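Local coordinates for protein putative agmatinase (Clostridium difficile, PDB 3LHL) that probably hydrolyses agmatine to putrescine and urea at a centre that binds manganese ions, at residues A[103-108]-A[115-120]; A[107-112]-A[146-151]. All blocks are in the same frame, centred on the assembly; numbering follows the deposited sequence.

Interaction 1 (A[103-108]-A[115-120]); sequences PAFKAV and IYVIHF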
ATOM      1  N   PRO A 103       2.977 -10.143  -5.522  1.00 16.49           N
ATOM      2  CA  PRO A 103       3.224 -10.232  -6.965  1.00 16.52           C
ATOM      3  C   PRO A 103       3.519  -8.875  -7.596  1.00 17.23           C
ATOM      4  O   PRO A 103       4.330  -8.774  -8.515  1.00 16.44           O
ATOM      5  CB  PRO A 103       1.938 -10.862  -7.504  1.00 17.13           C
ATOM      6  CG  PRO A 103       0.899 -10.449  -6.509  1.00 15.50           C
ATOM      7  CD  PRO A 103       1.624 -10.628  -5.194  1.00 16.90           C
ATOM      8  N   ALA A 104       2.862  -7.834  -7.092  1.00 17.21           N
ATOM      9  CA  ALA A 104       3.057  -6.487  -7.609  1.00 17.48           C
ATOM     10  C   ALA A 104       4.497  -6.070  -7.368  1.00 18.45           C
ATOM     11  O   ALA A 104       5.175  -5.564  -8.268  1.00 17.98           O
ATOM     12  CB  ALA A 104       2.110  -5.517  -6.917  1.00 16.69           C
ATOM     13  N   PHE A 105       4.958  -6.287  -6.140  1.00 19.52           N
ATOM     14  CA  PHE A 105       6.317  -5.943  -5.773  1.00 18.43           C
ATOM     15  C   PHE A 105       7.288  -6.707  -6.657  1.00 18.98           C
ATOM     16  O   PHE A 105       8.260  -6.140  -7.154  1.00 18.62           O
ATOM     17  CB  PHE A 105       6.604  -6.293  -4.314  1.00 18.55           C
ATOM     18  CG  PHE A 105       8.046  -6.131  -3.946  1.00 19.44           C
ATOM     19  CD1 PHE A 105       8.607  -4.859  -3.842  1.00 18.55           C
ATOM     20  CD2 PHE A 105       8.868  -7.246  -3.802  1.00 15.51           C
ATOM     21  CE1 PHE A 105       9.973  -4.703  -3.607  1.00 20.66           C
ATOM     22  CE2 PHE A 105      10.229  -7.105  -3.568  1.00 17.04           C
ATOM     23  CZ  PHE A 105      10.786  -5.831  -3.471  1.00 18.96           C
ATOM     24  N   LYS A 106       7.024  -7.995  -6.851  1.00 18.32           N
ATOM     25  CA  LYS A 106       7.907  -8.804  -7.679  1.00 20.35           C
ATOM     26  C   LYS A 106       8.064  -8.217  -9.076  1.00 20.09           C
ATOM     27  O   LYS A 106       9.179  -8.101  -9.581  1.00 20.84           O
ATOM     28  CB  LYS A 106       7.397 -10.246  -7.767  1.00 20.09           C
ATOM     29  CG  LYS A 106       7.685 -11.064  -6.511  1.00 23.75           C
ATOM     30  CD  LYS A 106       7.152 -12.482  -6.618  1.00 25.21           C
ATOM     31  CE  LYS A 106       7.454 -13.271  -5.355  1.00 25.61           C
ATOM     32  NZ  LYS A 106       6.964 -14.675  -5.435  1.00 25.63           N
ATOM     33  N   ALA A 107       6.948  -7.841  -9.690  1.00 19.16           N
ATOM     34  CA  ALA A 107       6.979  -7.270 -11.029  1.00 20.00           C
ATOM     35  C   ALA A 107       7.847  -6.009 -11.046  1.00 19.29           C
ATOM     36  O   ALA A 107       8.556  -5.749 -12.015  1.00 18.22           O
ATOM     37  CB  ALA A 107       5.558  -6.947 -11.500  1.00 18.97           C
ATOM     38  N   VAL A 108       7.790  -5.231  -9.969  1.00 18.28           N
ATOM     39  CA  VAL A 108       8.579  -4.010  -9.880  1.00 17.88           C
ATOM     40  C   VAL A 108      10.045  -4.354  -9.617  1.00 19.56           C
ATOM     41  O   VAL A 108      10.949  -3.795 -10.245  1.00 19.93           O
ATOM     42  CB  VAL A 108       8.069  -3.088  -8.744  1.00 19.05           C
ATOM     43  CG1 VAL A 108       8.933  -1.838  -8.663  1.00 14.98           C
ATOM     44  CG2 VAL A 108       6.609  -2.707  -8.989  1.00 16.71           C
ATOM     45  N   ILE A 115      15.936  -1.985  -4.931  1.00 29.53           N
ATOM     46  CA  ILE A 115      14.812  -1.176  -4.488  1.00 26.83           C
ATOM     47  C   ILE A 115      14.573  -1.262  -2.987  1.00 23.95           C
ATOM     48  O   ILE A 115      14.908  -2.257  -2.350  1.00 22.94           O
ATOM     49  CB  ILE A 115      13.521  -1.590  -5.243  1.00 27.68           C
ATOM     50  CG1 ILE A 115      12.372  -0.648  -4.879  1.00 29.27           C
ATOM     51  CG2 ILE A 115      13.158  -3.031  -4.908  1.00 27.97           C
ATOM     52  CD1 ILE A 115      11.110  -0.885  -5.681  1.00 30.21           C
ATOM     53  N   TYR A 116      14.002  -0.200  -2.428  1.00 22.76           N
ATOM     54  CA  TYR A 116      13.693  -0.137  -1.004  1.00 21.87           C
ATOM     55  C   TYR A 116      12.182  -0.190  -0.813  1.00 20.91           C
ATOM     56  O   TYR A 116      11.422   0.270  -1.664  1.00 23.06           O
ATOM     57  CB  TYR A 116      14.263   1.148  -0.404  1.00 22.44           C
ATOM     58  CG  TYR A 116      15.772   1.182  -0.444  1.00 23.47           C
ATOM     59  CD1 TYR A 116      16.527   0.618   0.586  1.00 24.00           C
ATOM     60  CD2 TYR A 116      16.446   1.717  -1.538  1.00 23.82           C
ATOM     61  CE1 TYR A 116      17.917   0.582   0.527  1.00 25.60           C
ATOM     62  CE2 TYR A 116      17.839   1.685  -1.611  1.00 27.35           C
ATOM     63  CZ  TYR A 116      18.568   1.114  -0.574  1.00 27.48           C
ATOM     64  OH  TYR A 116      19.942   1.057  -0.648  1.00 28.63           O
ATOM     65  N   VAL A 117      11.753  -0.753   0.309  1.00 21.09           N
ATOM     66  CA  VAL A 117      10.336  -0.886   0.604  1.00 18.91           C
ATOM     67  C   VAL A 117       9.898  -0.062   1.815  1.00 20.16           C
ATOM     68  O   VAL A 117      10.465  -0.188   2.902  1.00 20.89           O
ATOM     69  CB  VAL A 117       9.969  -2.368   0.881  1.00 17.34           C
ATOM     70  CG1 VAL A 117       8.489  -2.486   1.219  1.00 13.42           C
ATOM     71  CG2 VAL A 117      10.325  -3.231  -0.319  1.00 14.72           C
ATOM     72  N   ILE A 118       8.897   0.788   1.617  1.00 19.37           N
ATOM     73  CA  ILE A 118       8.355   1.587   2.706  1.00 19.78           C
ATOM     74  C   ILE A 118       7.020   0.928   3.038  1.00 19.81           C
ATOM     75  O   ILE A 118       6.144   0.801   2.177  1.00 20.89           O
ATOM     76  CB  ILE A 118       8.183   3.068   2.292  1.00 19.90           C
ATOM     77  CG1 ILE A 118       9.573   3.714   2.165  1.00 21.06           C
ATOM     78  CG2 ILE A 118       7.339   3.819   3.326  1.00 17.96           C
ATOM     79  CD1 ILE A 118       9.563   5.200   1.820  1.00 19.33           C
ATOM     80  N   HIS A 119       6.887   0.500   4.290  1.00 18.58           N
ATOM     81  CA  HIS A 119       5.712  -0.226   4.760  1.00 16.66           C
ATOM     82  C   HIS A 119       4.954   0.416   5.933  1.00 16.59           C
ATOM     83  O   HIS A 119       5.500   0.573   7.025  1.00 18.25           O
ATOM     84  CB  HIS A 119       6.184  -1.639   5.123  1.00 16.75           C
ATOM     85  CG  HIS A 119       5.150  -2.506   5.774  1.00 17.79           C
ATOM     86  ND1 HIS A 119       3.930  -2.785   5.193  1.00 19.41           N
ATOM     87  CD2 HIS A 119       5.191  -3.223   6.923  1.00 17.11           C
ATOM     88  CE1 HIS A 119       3.267  -3.637   5.954  1.00 19.41           C
ATOM     89  NE2 HIS A 119       4.010  -3.920   7.009  1.00 19.66           N
ATOM     90  N   PHE A 120       3.701   0.790   5.694  1.00 14.33           N
ATOM     91  CA  PHE A 120       2.844   1.377   6.725  1.00 14.88           C
ATOM     92  C   PHE A 120       1.823   0.308   7.090  1.00 15.22           C
ATOM     93  O   PHE A 120       1.167  -0.267   6.214  1.00 12.71           O
ATOM     94  CB  PHE A 120       2.149   2.637   6.199  1.00 15.04           C
ATOM     95  CG  PHE A 120       3.041   3.849   6.172  1.00 16.64           C
ATOM     96  CD1 PHE A 120       3.234   4.613   7.320  1.00 14.61           C
ATOM     97  CD2 PHE A 120       3.715   4.207   5.008  1.00 15.63           C
ATOM     98  CE1 PHE A 120       4.089   5.718   7.311  1.00 15.85           C
ATOM     99  CE2 PHE A 120       4.576   5.312   4.989  1.00 16.63           C
ATOM    100  CZ  PHE A 120       4.764   6.067   6.139  1.00 14.69           C
TER
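The ring of F105 reaches from helix 101-111 to the methyl groups of I115 and V117, joining a helix to the strand that follows it in the alpha/beta fold of the arginase family. Strand 115-120 belongs to the central parallel sheet, and the helix runs back across it: the segment axes come within 10.9 Å and their N-to-C directions differ by 154°, the near-antiparallel course usual for a helix linking parallel strands. At this spacing side chains from both sides meet midway. F105 does so because its CG stands anti to the backbone N (chi1 172°), which carries the ring out from the helix. The leading corner of the ring then fits between two residues of alternate strand positions, both turned to the helix. CE1 of F105 lies 3.6 Å from CG2 of V117 and 3.8 Å from CG2 of I115, each methyl meeting the ring obliquely. The side chains of F105 and I115 run past each other in opposite senses, whereas V117 is set at a slant to F105. Y198 of strand 196-202 also touches I115, while I144 and V148 of helix 140-148 touch F105, so the contact is buried on several fronts. H119, further along the strand, packs against H98, a manganese ligand, and the strand leads directly into D121, another ligand. One turn along the helix V108 repeats the bridge on a smaller scale: it meets I115 at roughly a right angle, its CG1 3.8 Å from the CD1 that ends the extended I115 chain.

Interaction 2 (A[107-112]-A[146-151]); sequences AVHEKY and DIVGDN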
ATOM      1  N   ALA A 107       6.948  -7.841  -9.690  1.00 19.16           N
ATOM      2  CA  ALA A 107       6.979  -7.270 -11.029  1.00 20.00           C
ATOM      3  C   ALA A 107       7.847  -6.009 -11.046  1.00 19.29           C
ATOM      4  O   ALA A 107       8.556  -5.749 -12.015  1.00 18.22           O
ATOM      5  CB  ALA A 107       5.558  -6.947 -11.500  1.00 18.97           C
ATOM      6  N   VAL A 108       7.790  -5.231  -9.969  1.00 18.28           N
ATOM      7  CA  VAL A 108       8.579  -4.010  -9.880  1.00 17.88           C
ATOM      8  C   VAL A 108      10.045  -4.354  -9.617  1.00 19.56           C
ATOM      9  O   VAL A 108      10.949  -3.795 -10.245  1.00 19.93           O
ATOM     10  CB  VAL A 108       8.069  -3.088  -8.744  1.00 19.05           C
ATOM     11  CG1 VAL A 108       8.933  -1.838  -8.663  1.00 14.98           C
ATOM     12  CG2 VAL A 108       6.609  -2.707  -8.989  1.00 16.71           C
ATOM     13  N   HIS A 109      10.273  -5.288  -8.697  1.00 18.71           N
ATOM     14  CA  HIS A 109      11.624  -5.704  -8.344  1.00 19.30           C
ATOM     15  C   HIS A 109      12.368  -6.305  -9.536  1.00 19.57           C
ATOM     16  O   HIS A 109      13.591  -6.216  -9.616  1.00 20.06           O
ATOM     17  CB  HIS A 109      11.578  -6.702  -7.180  1.00 16.92           C
ATOM     18  CG  HIS A 109      12.927  -7.189  -6.749  1.00 16.91           C
ATOM     19  ND1 HIS A 109      13.407  -8.441  -7.070  1.00 15.51           N
ATOM     20  CD2 HIS A 109      13.918  -6.573  -6.060  1.00 14.87           C
ATOM     21  CE1 HIS A 109      14.635  -8.573  -6.601  1.00 14.56           C
ATOM     22  NE2 HIS A 109      14.970  -7.454  -5.985  1.00 14.00           N
ATOM     23  N   GLU A 110      11.629  -6.908 -10.458  1.00 22.43           N
ATOM     24  CA  GLU A 110      12.226  -7.509 -11.654  1.00 25.20           C
ATOM     25  C   GLU A 110      13.073  -6.489 -12.407  1.00 22.60           C
ATOM     26  O   GLU A 110      14.131  -6.819 -12.932  1.00 21.92           O
ATOM     27  CB  GLU A 110      11.133  -8.039 -12.598  1.00 30.47           C
ATOM     28  CG  GLU A 110      10.278  -9.150 -12.015  1.00 39.03           C
ATOM     29  CD  GLU A 110      11.083 -10.393 -11.681  1.00 44.84           C
ATOM     30  OE1 GLU A 110      12.112 -10.266 -10.980  1.00 47.91           O
ATOM     31  OE2 GLU A 110      10.689 -11.499 -12.113  1.00 47.74           O
ATOM     32  N   LYS A 111      12.595  -5.252 -12.468  1.00 20.47           N
ATOM     33  CA  LYS A 111      13.323  -4.203 -13.164  1.00 22.15           C
ATOM     34  C   LYS A 111      14.259  -3.429 -12.232  1.00 22.77           C
ATOM     35  O   LYS A 111      15.394  -3.127 -12.592  1.00 22.67           O
ATOM     36  CB  LYS A 111      12.346  -3.228 -13.822  1.00 22.01           C
ATOM     37  CG  LYS A 111      13.028  -2.016 -14.432  1.00 22.12           C
ATOM     38  CD  LYS A 111      12.028  -0.983 -14.909  1.00 22.42           C
ATOM     39  CE  LYS A 111      12.739   0.277 -15.376  1.00 20.43           C
ATOM     40  NZ  LYS A 111      11.767   1.307 -15.815  1.00 23.20           N
ATOM     41  N   TYR A 112      13.773  -3.113 -11.035  1.00 23.41           N
ATOM     42  CA  TYR A 112      14.549  -2.361 -10.051  1.00 22.02           C
ATOM     43  C   TYR A 112      15.107  -3.285  -8.972  1.00 22.57           C
ATOM     44  O   TYR A 112      14.589  -3.343  -7.860  1.00 22.26           O
ATOM     45  CB  TYR A 112      13.658  -1.293  -9.420  1.00 18.93           C
ATOM     46  CG  TYR A 112      13.147  -0.263 -10.404  1.00 17.88           C
ATOM     47  CD1 TYR A 112      13.979   0.759 -10.867  1.00 17.12           C
ATOM     48  CD2 TYR A 112      11.826  -0.286 -10.851  1.00 15.70           C
ATOM     49  CE1 TYR A 112      13.507   1.735 -11.742  1.00 16.61           C
ATOM     50  CE2 TYR A 112      11.342   0.688 -11.728  1.00 13.79           C
ATOM     51  CZ  TYR A 112      12.187   1.700 -12.167  1.00 17.12           C
ATOM     52  OH  TYR A 112      11.713   2.702 -12.997  1.00 15.62           O
ATOM     53  N   ASP A 146      12.293 -12.205   1.986  1.00 18.88           N
ATOM     54  CA  ASP A 146      12.977 -13.338   1.376  1.00 19.41           C
ATOM     55  C   ASP A 146      13.548 -12.920   0.024  1.00 20.12           C
ATOM     56  O   ASP A 146      14.471 -13.550  -0.488  1.00 20.34           O
ATOM     57  CB  ASP A 146      12.025 -14.523   1.162  1.00 18.11           C
ATOM     58  CG  ASP A 146      11.728 -15.274   2.439  1.00 19.61           C
ATOM     59  OD1 ASP A 146      12.584 -15.276   3.346  1.00 20.71           O
ATOM     60  OD2 ASP A 146      10.643 -15.882   2.532  1.00 22.24           O
ATOM     61  N   ILE A 147      12.998 -11.857  -0.549  1.00 18.78           N
ATOM     62  CA  ILE A 147      13.469 -11.383  -1.843  1.00 20.95           C
ATOM     63  C   ILE A 147      14.567 -10.322  -1.761  1.00 21.56           C
ATOM     64  O   ILE A 147      15.544 -10.389  -2.502  1.00 24.30           O
ATOM     65  CB  ILE A 147      12.302 -10.814  -2.684  1.00 19.12           C
ATOM     66  CG1 ILE A 147      11.260 -11.905  -2.936  1.00 19.39           C
ATOM     67  CG2 ILE A 147      12.824 -10.274  -4.005  1.00 17.78           C
ATOM     68  CD1 ILE A 147      10.024 -11.412  -3.666  1.00 20.05           C
ATOM     69  N   VAL A 148      14.417  -9.352  -0.861  1.00 21.61           N
ATOM     70  CA  VAL A 148      15.393  -8.269  -0.742  1.00 19.61           C
ATOM     71  C   VAL A 148      16.407  -8.390   0.384  1.00 20.38           C
ATOM     72  O   VAL A 148      17.488  -7.802   0.310  1.00 20.75           O
ATOM     73  CB  VAL A 148      14.685  -6.901  -0.591  1.00 20.02           C
ATOM     74  CG1 VAL A 148      13.783  -6.645  -1.796  1.00 18.60           C
ATOM     75  CG2 VAL A 148      13.881  -6.869   0.708  1.00 15.15           C
ATOM     76  N   GLY A 149      16.066  -9.126   1.435  1.00 20.36           N
ATOM     77  CA  GLY A 149      16.997  -9.272   2.541  1.00 19.56           C
ATOM     78  C   GLY A 149      17.020  -8.059   3.454  1.00 20.89           C
ATOM     79  O   GLY A 149      16.169  -7.170   3.344  1.00 20.58           O
ATOM     80  N   ASP A 150      18.008  -8.012   4.345  1.00 20.94           N
ATOM     81  CA  ASP A 150      18.136  -6.926   5.314  1.00 20.22           C
ATOM     82  C   ASP A 150      18.460  -5.547   4.746  1.00 20.66           C
ATOM     83  O   ASP A 150      18.949  -5.408   3.622  1.00 20.93           O
ATOM     84  CB  ASP A 150      19.201  -7.273   6.358  1.00 21.35           C
ATOM     85  CG  ASP A 150      18.973  -8.628   7.012  1.00 24.35           C
ATOM     86  OD1 ASP A 150      17.806  -9.052   7.159  1.00 22.38           O
ATOM     87  OD2 ASP A 150      19.976  -9.264   7.396  1.00 25.84           O
ATOM     88  N   ASN A 151      18.177  -4.529   5.555  1.00 19.87           N
ATOM     89  CA  ASN A 151      18.453  -3.138   5.213  1.00 19.69           C
ATOM     90  C   ASN A 151      17.747  -2.626   3.969  1.00 19.31           C
ATOM     91  O   ASN A 151      18.262  -1.754   3.278  1.00 20.89           O
ATOM     92  CB  ASN A 151      19.966  -2.954   5.068  1.00 21.28           C
ATOM     93  CG  ASN A 151      20.721  -3.383   6.316  1.00 23.52           C
ATOM     94  OD1 ASN A 151      21.721  -4.092   6.240  1.00 24.11           O
ATOM     95  ND2 ASN A 151      20.237  -2.955   7.475  1.00 22.58           N
TER
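The CG2 methyl of I147 sits over one face of the H109 imidazole, a CH-pi contact that illustrates how two helices can meet near a protein surface through one ring and one branched side chain. The methyl lies 3.8 Å from the centroid of the H109 ring, 23° off the normal, and is therefore displaced toward the rim; its nearest ring atoms are ND1 and CE1 of H109, each 3.6 Å from I147 CG2. The two side chains pass one another in opposite directions. V148 adds a looser touch, its CG1 4.3 Å from CD2 of H109 and oblique to the ring, so that successive residues of helix 140-148 meet different parts of the same imidazole. No hydrogen bond spans the two segments; the side chains meet through apolar and CH-pi contact.

Torsions on both sides set up the overlap. H109 extends with CG anti to its own N (chi1 180°), carrying the ring away from helix 101-111, and in I147 it is the CG2 branch that takes the corresponding anti position. Just beyond H109 in the chain, helix 101-111 ends: O of V108 accepts from both K111 N and Y112 N, at 3.1 and 3.0 Å, and NZ of K111 donates to OH of Y112. The partner helix finishes just after V148, where G149, with a positive phi of 78°, is the first residue to leave helical geometry. D150 is then held through OD1 by W145 and H174.

Around this surface contact, K106 and F105 also pack on I147; helix 70-86 borders helix 101-111 through Y78, T81 and V85, while V108 touches V242 of strand 240-247 and Y198 of strand 196-202, side chains of the central sheet.

Following the chain from the N terminus, helix 101-111 comes after strand 90-95 and supplies the first side of both contacts, with A107 and V108 common to the two. Interaction 1 closes the short loop at once, bringing strand 115-120 back along the helix after six intervening residues. Interaction 2 closes a longer one of 33 residues, which takes in that strand and most of helix 140-148 before returning to the end of the same helix. Because 107-112 overlaps 103-108, the closures share their start. They also touch, I115 CG2 lying 3.8 Å from H109 CD2. The two contacts thus join helix 101-111 both to strand 115-120 of the central sheet and to helix 140-148.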